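Local coordinates for protein sorbitol dehydrogenase (Gluconobacter oxydans, PDB 5ITG) that probably oxidises D-sorbitol to L-sorbose with a nicotinamide cofactor, as a member of the mannitol dehydrogenase family, at residues Ala113-Leu118 and Val168-Arg173; Met304-Gly309 and Glu315-Ala320. One frame throughout, in Å; residues are numbered along the deposited sequence.

How the contacts relate
The two contacts sit in the two family domains of the chain and come in series along it. Contact 1 joins helices 111-119 and 164-177 in the Rossmann domain; contact 2 packs helix 317-320 on helix 288-312 in the C-terminal domain. Their centres lie 47 Å apart, on opposite sides of the chain's centre, and about 36 Å separates their nearest atoms, so neither touches the other. Both are buried and apolar, with no hydrogen bond across either interface, and the buried areas are similar, 191 and 209 Å². The structure is substrate-free, and the geometry of each contact is that of packing within its own domain.

Contact 1: residues Ala113-Leu118 and Val168-Arg173; sequences AVLKHL and VVEALR
Leu115 and Leu118, one turn apart on helix 111-119, pack on Ala171 of helix 164-177, joining two helices of the Rossmann domain. The axes of the short segments approach to 9.4 Å at a crossing angle of -53°. Leu115 reaches over with one branch: its CG lies beside the backbone N, anti to the carbonyl carbon (chi1 -79°), and CD2 comes to 4.1 Å from Glu170 CG and 4.2 Å from Ala171 CB. The side chains of Leu115 and Glu170 cross at about a right angle, and the touch falls on the aliphatic CG of Glu170, short of the carboxylate. Beyond that methylene the carboxylate is gripped side-on by Arg173, NE bonding OE1 and NH2 bonding OE2, both from above the carboxylate plane; Arg174 adds a salt bridge to OE2. This pairing probably helps fix the turn of the glutamate chain against Leu115. Leu118 fills the closest part of the interface, where its CA is 5.7 Å from Ala171 CA, and its side chain also touches Val29 and Phe31 of strand 26-31, linking the helix pair to the sheet. Ala171 CB meets Leu118 CB at 3.4 Å, tighter than usual carbon contact, with Leu118 CG at 3.7 Å from the same methyl.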
ATOM      1  N   ALA A 113      10.081  27.772   6.408  1.00 28.01           N
ATOM      2  CA  ALA A 113       8.715  27.786   5.885  1.00 27.81           C
ATOM      3  C   ALA A 113       7.955  26.515   6.265  1.00 27.20           C
ATOM      4  O   ALA A 113       6.761  26.561   6.575  1.00 27.84           O
ATOM      5  CB  ALA A 113       8.742  27.934   4.372  1.00 28.69           C
ATOM      6  N   VAL A 114       8.651  25.383   6.228  1.00 25.83           N
ATOM      7  CA  VAL A 114       8.043  24.106   6.577  1.00 24.84           C
ATOM      8  C   VAL A 114       7.783  24.055   8.074  1.00 24.61           C
ATOM      9  O   VAL A 114       6.719  23.618   8.515  1.00 21.17           O
ATOM     10  CB  VAL A 114       8.960  22.919   6.194  1.00 24.34           C
ATOM     11  CG1 VAL A 114       8.393  21.618   6.759  1.00 25.55           C
ATOM     12  CG2 VAL A 114       9.075  22.822   4.684  1.00 25.27           C
ATOM     13  N   LEU A 115       8.765  24.509   8.851  1.00 23.53           N
ATOM     14  CA  LEU A 115       8.651  24.513  10.305  1.00 25.51           C
ATOM     15  C   LEU A 115       7.525  25.409  10.803  1.00 25.41           C
ATOM     16  O   LEU A 115       6.891  25.099  11.809  1.00 25.16           O
ATOM     17  CB  LEU A 115       9.978  24.934  10.941  1.00 24.58           C
ATOM     18  CG  LEU A 115      11.061  23.850  11.005  1.00 24.19           C
ATOM     19  CD1 LEU A 115      12.353  24.453  11.542  1.00 27.91           C
ATOM     20  CD2 LEU A 115      10.599  22.704  11.901  1.00 24.33           C
ATOM     21  N   LYS A 116       7.276  26.512  10.100  1.00 26.22           N
ATOM     22  CA  LYS A 116       6.205  27.424  10.486  1.00 27.05           C
ATOM     23  C   LYS A 116       4.868  26.694  10.417  1.00 26.51           C
ATOM     24  O   LYS A 116       4.026  26.826  11.309  1.00 25.32           O
ATOM     25  CB  LYS A 116       6.160  28.644   9.558  1.00 29.69           C
ATOM     26  CG  LYS A 116       5.123  29.678   9.967  1.00 33.21           C
ATOM     27  CD  LYS A 116       4.949  30.769   8.915  1.00 37.14           C
ATOM     28  CE  LYS A 116       3.962  31.837   9.388  1.00 39.15           C
ATOM     29  NZ  LYS A 116       2.666  31.241   9.852  1.00 40.99           N
ATOM     30  N   HIS A 117       4.666  25.926   9.351  1.00 24.97           N
ATOM     31  CA  HIS A 117       3.422  25.181   9.209  1.00 24.73           C
ATOM     32  C   HIS A 117       3.322  24.125  10.294  1.00 22.79           C
ATOM     33  O   HIS A 117       2.275  23.955  10.913  1.00 22.72           O
ATOM     34  CB  HIS A 117       3.337  24.505   7.835  1.00 26.14           C
ATOM     35  CG  HIS A 117       2.692  25.353   6.784  1.00 27.06           C
ATOM     36  ND1 HIS A 117       3.413  26.023   5.819  1.00 29.17           N
ATOM     37  CD2 HIS A 117       1.391  25.643   6.550  1.00 29.10           C
ATOM     38  CE1 HIS A 117       2.584  26.687   5.034  1.00 26.61           C
ATOM     39  NE2 HIS A 117       1.351  26.474   5.456  1.00 30.19           N
ATOM     40  N   LEU A 118       4.429  23.424  10.519  1.00 21.00           N
ATOM     41  CA  LEU A 118       4.501  22.365  11.514  1.00 22.09           C
ATOM     42  C   LEU A 118       4.213  22.813  12.951  1.00 23.48           C
ATOM     43  O   LEU A 118       3.702  22.025  13.757  1.00 22.81           O
ATOM     44  CB  LEU A 118       5.874  21.705  11.448  1.00 21.69           C
ATOM     45  CG  LEU A 118       6.017  20.352  10.746  1.00 24.51           C
ATOM     46  CD1 LEU A 118       4.974  20.174   9.658  1.00 22.41           C
ATOM     47  CD2 LEU A 118       7.424  20.240  10.188  1.00 21.52           C
ATOM     48  N   VAL A 168       9.976  16.893  11.868  1.00 20.39           N
ATOM     49  CA  VAL A 168       8.918  16.509  12.794  1.00 20.43           C
ATOM     50  C   VAL A 168       9.320  16.653  14.254  1.00 20.53           C
ATOM     51  O   VAL A 168       8.597  17.261  15.040  1.00 22.71           O
ATOM     52  CB  VAL A 168       8.457  15.053  12.518  1.00 20.65           C
ATOM     53  CG1 VAL A 168       7.560  14.554  13.641  1.00 21.08           C
ATOM     54  CG2 VAL A 168       7.699  15.007  11.191  1.00 19.70           C
ATOM     55  N   VAL A 169      10.467  16.099  14.621  1.00 21.31           N
ATOM     56  CA  VAL A 169      10.918  16.191  16.000  1.00 22.29           C
ATOM     57  C   VAL A 169      11.241  17.633  16.409  1.00 23.12           C
ATOM     58  O   VAL A 169      10.901  18.048  17.516  1.00 22.82           O
ATOM     59  CB  VAL A 169      12.126  15.260  16.239  1.00 20.88           C
ATOM     60  CG1 VAL A 169      12.754  15.533  17.598  1.00 21.90           C
ATOM     61  CG2 VAL A 169      11.653  13.800  16.170  1.00 20.95           C
ATOM     62  N   GLU A 170      11.877  18.404  15.527  1.00 23.79           N
ATOM     63  CA  GLU A 170      12.179  19.797  15.855  1.00 23.71           C
ATOM     64  C   GLU A 170      10.867  20.569  16.009  1.00 25.76           C
ATOM     65  O   GLU A 170      10.734  21.418  16.892  1.00 23.90           O
ATOM     66  CB  GLU A 170      13.048  20.437  14.764  1.00 25.99           C
ATOM     67  CG  GLU A 170      13.275  21.939  14.925  1.00 25.81           C
ATOM     68  CD  GLU A 170      14.065  22.320  16.181  1.00 28.71           C
ATOM     69  OE1 GLU A 170      14.465  21.431  16.966  1.00 28.09           O
ATOM     70  OE2 GLU A 170      14.287  23.531  16.380  1.00 28.79           O
ATOM     71  N   ALA A 171       9.890  20.274  15.153  1.00 24.10           N
ATOM     72  CA  ALA A 171       8.601  20.956  15.245  1.00 22.56           C
ATOM     73  C   ALA A 171       7.937  20.626  16.584  1.00 22.76           C
ATOM     74  O   ALA A 171       7.380  21.504  17.253  1.00 21.68           O
ATOM     75  CB  ALA A 171       7.695  20.534  14.085  1.00 23.81           C
ATOM     76  N   LEU A 172       8.001  19.357  16.978  1.00 21.48           N
ATOM     77  CA  LEU A 172       7.408  18.934  18.240  1.00 21.66           C
ATOM     78  C   LEU A 172       8.116  19.593  19.423  1.00 22.50           C
ATOM     79  O   LEU A 172       7.478  19.977  20.403  1.00 21.91           O
ATOM     80  CB  LEU A 172       7.459  17.409  18.358  1.00 21.38           C
ATOM     81  CG  LEU A 172       6.463  16.698  17.431  1.00 22.13           C
ATOM     82  CD1 LEU A 172       6.762  15.216  17.354  1.00 19.85           C
ATOM     83  CD2 LEU A 172       5.047  16.945  17.943  1.00 21.69           C
ATOM     84  N   ARG A 173       9.432  19.743  19.326  1.00 22.90           N
ATOM     85  CA  ARG A 173      10.191  20.377  20.401  1.00 25.45           C
ATOM     86  C   ARG A 173       9.703  21.811  20.585  1.00 26.49           C
ATOM     87  O   ARG A 173       9.375  22.239  21.698  1.00 27.62           O
ATOM     88  CB  ARG A 173      11.688  20.393  20.073  1.00 25.44           C
ATOM     89  CG  ARG A 173      12.556  20.956  21.197  1.00 29.57           C
ATOM     90  CD  ARG A 173      13.999  21.168  20.769  1.00 33.56           C
ATOM     91  NE  ARG A 173      14.138  22.240  19.784  1.00 37.76           N
ATOM     92  CZ  ARG A 173      13.815  23.513  20.004  1.00 40.37           C
ATOM     93  NH1 ARG A 173      13.327  23.887  21.180  1.00 40.53           N
ATOM     94  NH2 ARG A 173      13.980  24.418  19.046  1.00 40.17           N
TER

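Contact 2: residues Met304-Gly309 and Glu315-Ala320; sequences MLCFPG and ENVDDA
Val317 and Ala320 place the single turn of helix 317-320 against Leu305 and Cys306, a short helix folded back on the long helix 288-312 within the mannitol dehydrogenase C-terminal domain. Along 315-320, Glu315 leads in from the loop, its backbone hydrogen-bonded to Thr370. Asn316 occupies the N-cap position without a capping bond from its side chain. Its carbonyl O instead accepts from both Asp319 N and Ala320 N, which winds the turn that brings Val317 and Ala320 to the interface, and Asn316 OD1 is held by Gln369. Val317 divides its two methyls between neighbouring residues of the long helix. CG1, anti to the backbone N (chi1 178°), lies 3.7 Å from Leu305 CD2, while CG2 stands 3.8 Å from Cys306 SG; Ile373 of helix 370-374 touches both Val317 and Cys306. Asp318 turns its CB away from the long helix; its OD2 makes a salt bridge to Lys364 and its OD1 a hydrogen bond to Ser367. Ala320 offers its methyl directly to Leu305, with Ala320 CB 4.0 Å from Leu305 CG. With CG anti to the backbone N (chi1 176°), Leu305 spans the turn, CD2 reaching Val317 and CD1 the carbonyl of Ala320. Replacing it with an alanine would probably open a gap between the two helices and cost Val317 CG1 and the Ala320 methyl the leucine branches they pack on. Close by, Gly309 passes near Ala320: a CB built on Gly309 would fall a tight 3.3 Å from Ala320 CB, and within its own helix it would also crowd Leu305 O at 3.0 Å. At the far end of Leu305, CD1 rests 3.8 Å from Ala320 O.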
HETATM    1  N   MSE A 304      -2.553 -17.187  -5.465  1.00 14.35           N
HETATM    2  CA  MSE A 304      -3.262 -18.440  -5.741  1.00 16.28           C
HETATM    3  C   MSE A 304      -3.781 -18.387  -7.176  1.00 17.05           C
HETATM    4  O   MSE A 304      -3.988 -19.418  -7.829  1.00 17.41           O
HETATM    5  CB  MSE A 304      -4.431 -18.638  -4.771  1.00 16.31           C
HETATM    6  CG  MSE A 304      -5.291 -19.856  -5.074  1.00 17.03           C
HETATM    7 SE   MSE A 304      -4.331 -21.557  -5.071  0.94 25.90          SE
HETATM    8  CE  MSE A 304      -4.255 -21.857  -3.153  1.00 20.64           C
ATOM      9  N   LEU A 305      -3.984 -17.172  -7.667  1.00 16.77           N
ATOM     10  CA  LEU A 305      -4.446 -16.975  -9.033  1.00 17.25           C
ATOM     11  C   LEU A 305      -3.266 -16.983 -10.011  1.00 18.08           C
ATOM     12  O   LEU A 305      -3.278 -17.685 -11.028  1.00 16.25           O
ATOM     13  CB  LEU A 305      -5.165 -15.628  -9.161  1.00 17.40           C
ATOM     14  CG  LEU A 305      -5.614 -15.246 -10.579  1.00 18.94           C
ATOM     15  CD1 LEU A 305      -6.794 -16.126 -10.998  1.00 22.59           C
ATOM     16  CD2 LEU A 305      -6.019 -13.783 -10.623  1.00 20.80           C
ATOM     17  N   CYS A 306      -2.236 -16.208  -9.688  1.00 16.41           N
ATOM     18  CA  CYS A 306      -1.100 -16.072 -10.592  1.00 18.27           C
ATOM     19  C   CYS A 306      -0.119 -17.218 -10.732  1.00 15.74           C
ATOM     20  O   CYS A 306       0.453 -17.383 -11.804  1.00 18.09           O
ATOM     21  CB  CYS A 306      -0.354 -14.770 -10.290  1.00 18.62           C
ATOM     22  SG  CYS A 306      -1.341 -13.284 -10.670  1.00 26.33           S
ATOM     23  N   PHE A 307       0.090 -18.018  -9.689  1.00 16.64           N
ATOM     24  CA  PHE A 307       1.021 -19.128  -9.832  1.00 16.68           C
ATOM     25  C   PHE A 307       0.507 -20.107 -10.901  1.00 18.32           C
ATOM     26  O   PHE A 307       1.242 -20.467 -11.828  1.00 20.17           O
ATOM     27  CB  PHE A 307       1.250 -19.850  -8.491  1.00 15.95           C
ATOM     28  CG  PHE A 307       2.027 -19.039  -7.469  1.00 15.52           C
ATOM     29  CD1 PHE A 307       2.924 -18.049  -7.868  1.00 14.75           C
ATOM     30  CD2 PHE A 307       1.911 -19.316  -6.108  1.00 16.38           C
ATOM     31  CE1 PHE A 307       3.693 -17.349  -6.934  1.00 15.82           C
ATOM     32  CE2 PHE A 307       2.683 -18.617  -5.159  1.00 14.22           C
ATOM     33  CZ  PHE A 307       3.571 -17.636  -5.576  1.00 15.24           C
ATOM     34  N   PRO A 308      -0.755 -20.561 -10.792  1.00 17.77           N
ATOM     35  CA  PRO A 308      -1.207 -21.483 -11.839  1.00 15.77           C
ATOM     36  C   PRO A 308      -1.478 -20.753 -13.161  1.00 16.82           C
ATOM     37  O   PRO A 308      -1.379 -21.347 -14.242  1.00 16.25           O
ATOM     38  CB  PRO A 308      -2.460 -22.119 -11.228  1.00 18.24           C
ATOM     39  CG  PRO A 308      -2.969 -21.070 -10.294  1.00 15.42           C
ATOM     40  CD  PRO A 308      -1.712 -20.525  -9.671  1.00 17.84           C
ATOM     41  N   GLY A 309      -1.805 -19.466 -13.072  1.00 16.28           N
ATOM     42  CA  GLY A 309      -2.061 -18.680 -14.268  1.00 15.79           C
ATOM     43  C   GLY A 309      -0.833 -18.573 -15.172  1.00 19.01           C
ATOM     44  O   GLY A 309      -0.951 -18.557 -16.404  1.00 15.45           O
ATOM     45  N   GLU A 315      -0.403 -13.745 -19.265  1.00 20.49           N
ATOM     46  CA  GLU A 315       0.554 -12.678 -19.007  1.00 23.84           C
ATOM     47  C   GLU A 315       0.082 -11.662 -17.969  1.00 22.86           C
ATOM     48  O   GLU A 315       0.888 -11.114 -17.221  1.00 22.27           O
ATOM     49  CB  GLU A 315       0.876 -11.936 -20.306  1.00 26.85           C
ATOM     50  CG  GLU A 315       1.860 -10.795 -20.118  1.00 33.06           C
ATOM     51  CD  GLU A 315       2.095 -10.010 -21.393  1.00 39.30           C
ATOM     52  OE1 GLU A 315       2.509 -10.626 -22.399  1.00 42.52           O
ATOM     53  OE2 GLU A 315       1.865  -8.781 -21.387  1.00 39.63           O
ATOM     54  N   ASN A 316      -1.218 -11.398 -17.927  1.00 20.91           N
ATOM     55  CA  ASN A 316      -1.735 -10.425 -16.981  1.00 20.08           C
ATOM     56  C   ASN A 316      -2.790 -11.002 -16.058  1.00 19.38           C
ATOM     57  O   ASN A 316      -3.466 -11.981 -16.387  1.00 17.93           O
ATOM     58  CB  ASN A 316      -2.318  -9.226 -17.726  1.00 23.36           C
ATOM     59  CG  ASN A 316      -1.298  -8.540 -18.607  1.00 28.92           C
ATOM     60  OD1 ASN A 316      -0.190  -8.234 -18.170  1.00 31.60           O
ATOM     61  ND2 ASN A 316      -1.670  -8.290 -19.857  1.00 32.45           N
ATOM     62  N   VAL A 317      -2.941 -10.367 -14.903  1.00 18.45           N
ATOM     63  CA  VAL A 317      -3.907 -10.818 -13.916  1.00 20.78           C
ATOM     64  C   VAL A 317      -5.329 -10.854 -14.470  1.00 20.88           C
ATOM     65  O   VAL A 317      -6.062 -11.810 -14.226  1.00 19.95           O
ATOM     66  CB  VAL A 317      -3.883  -9.916 -12.658  1.00 21.20           C
ATOM     67  CG1 VAL A 317      -4.939 -10.382 -11.662  1.00 21.01           C
ATOM     68  CG2 VAL A 317      -2.500  -9.965 -12.007  1.00 20.45           C
ATOM     69  N   ASP A 318      -5.717  -9.822 -15.212  1.00 22.85           N
ATOM     70  CA  ASP A 318      -7.073  -9.770 -15.741  1.00 24.40           C
ATOM     71  C   ASP A 318      -7.376 -10.883 -16.739  1.00 24.18           C
ATOM     72  O   ASP A 318      -8.535 -11.242 -16.921  1.00 27.63           O
ATOM     73  CB  ASP A 318      -7.370  -8.380 -16.329  1.00 25.48           C
ATOM     74  CG  ASP A 318      -6.656  -8.116 -17.642  1.00 27.76           C
ATOM     75  OD1 ASP A 318      -5.490  -8.526 -17.801  1.00 29.88           O
ATOM     76  OD2 ASP A 318      -7.270  -7.466 -18.513  1.00 28.33           O
ATOM     77  N   ASP A 319      -6.345 -11.438 -17.374  1.00 24.21           N
ATOM     78  CA  ASP A 319      -6.544 -12.549 -18.310  1.00 23.61           C
ATOM     79  C   ASP A 319      -6.769 -13.817 -17.482  1.00 21.60           C
ATOM     80  O   ASP A 319      -7.602 -14.666 -17.816  1.00 18.74           O
ATOM     81  CB  ASP A 319      -5.309 -12.792 -19.184  1.00 26.36           C
ATOM     82  CG  ASP A 319      -4.860 -11.560 -19.944  1.00 29.88           C
ATOM     83  OD1 ASP A 319      -5.691 -10.929 -20.627  1.00 30.69           O
ATOM     84  OD2 ASP A 319      -3.655 -11.236 -19.861  1.00 33.72           O
ATOM     85  N   ALA A 320      -6.005 -13.948 -16.401  1.00 18.06           N
ATOM     86  CA  ALA A 320      -6.114 -15.118 -15.539  1.00 16.31           C
ATOM     87  C   ALA A 320      -7.429 -15.179 -14.774  1.00 15.97           C
ATOM     88  O   ALA A 320      -8.024 -16.250 -14.638  1.00 14.97           O
ATOM     89  CB  ALA A 320      -4.942 -15.160 -14.559  1.00 15.78           C
TER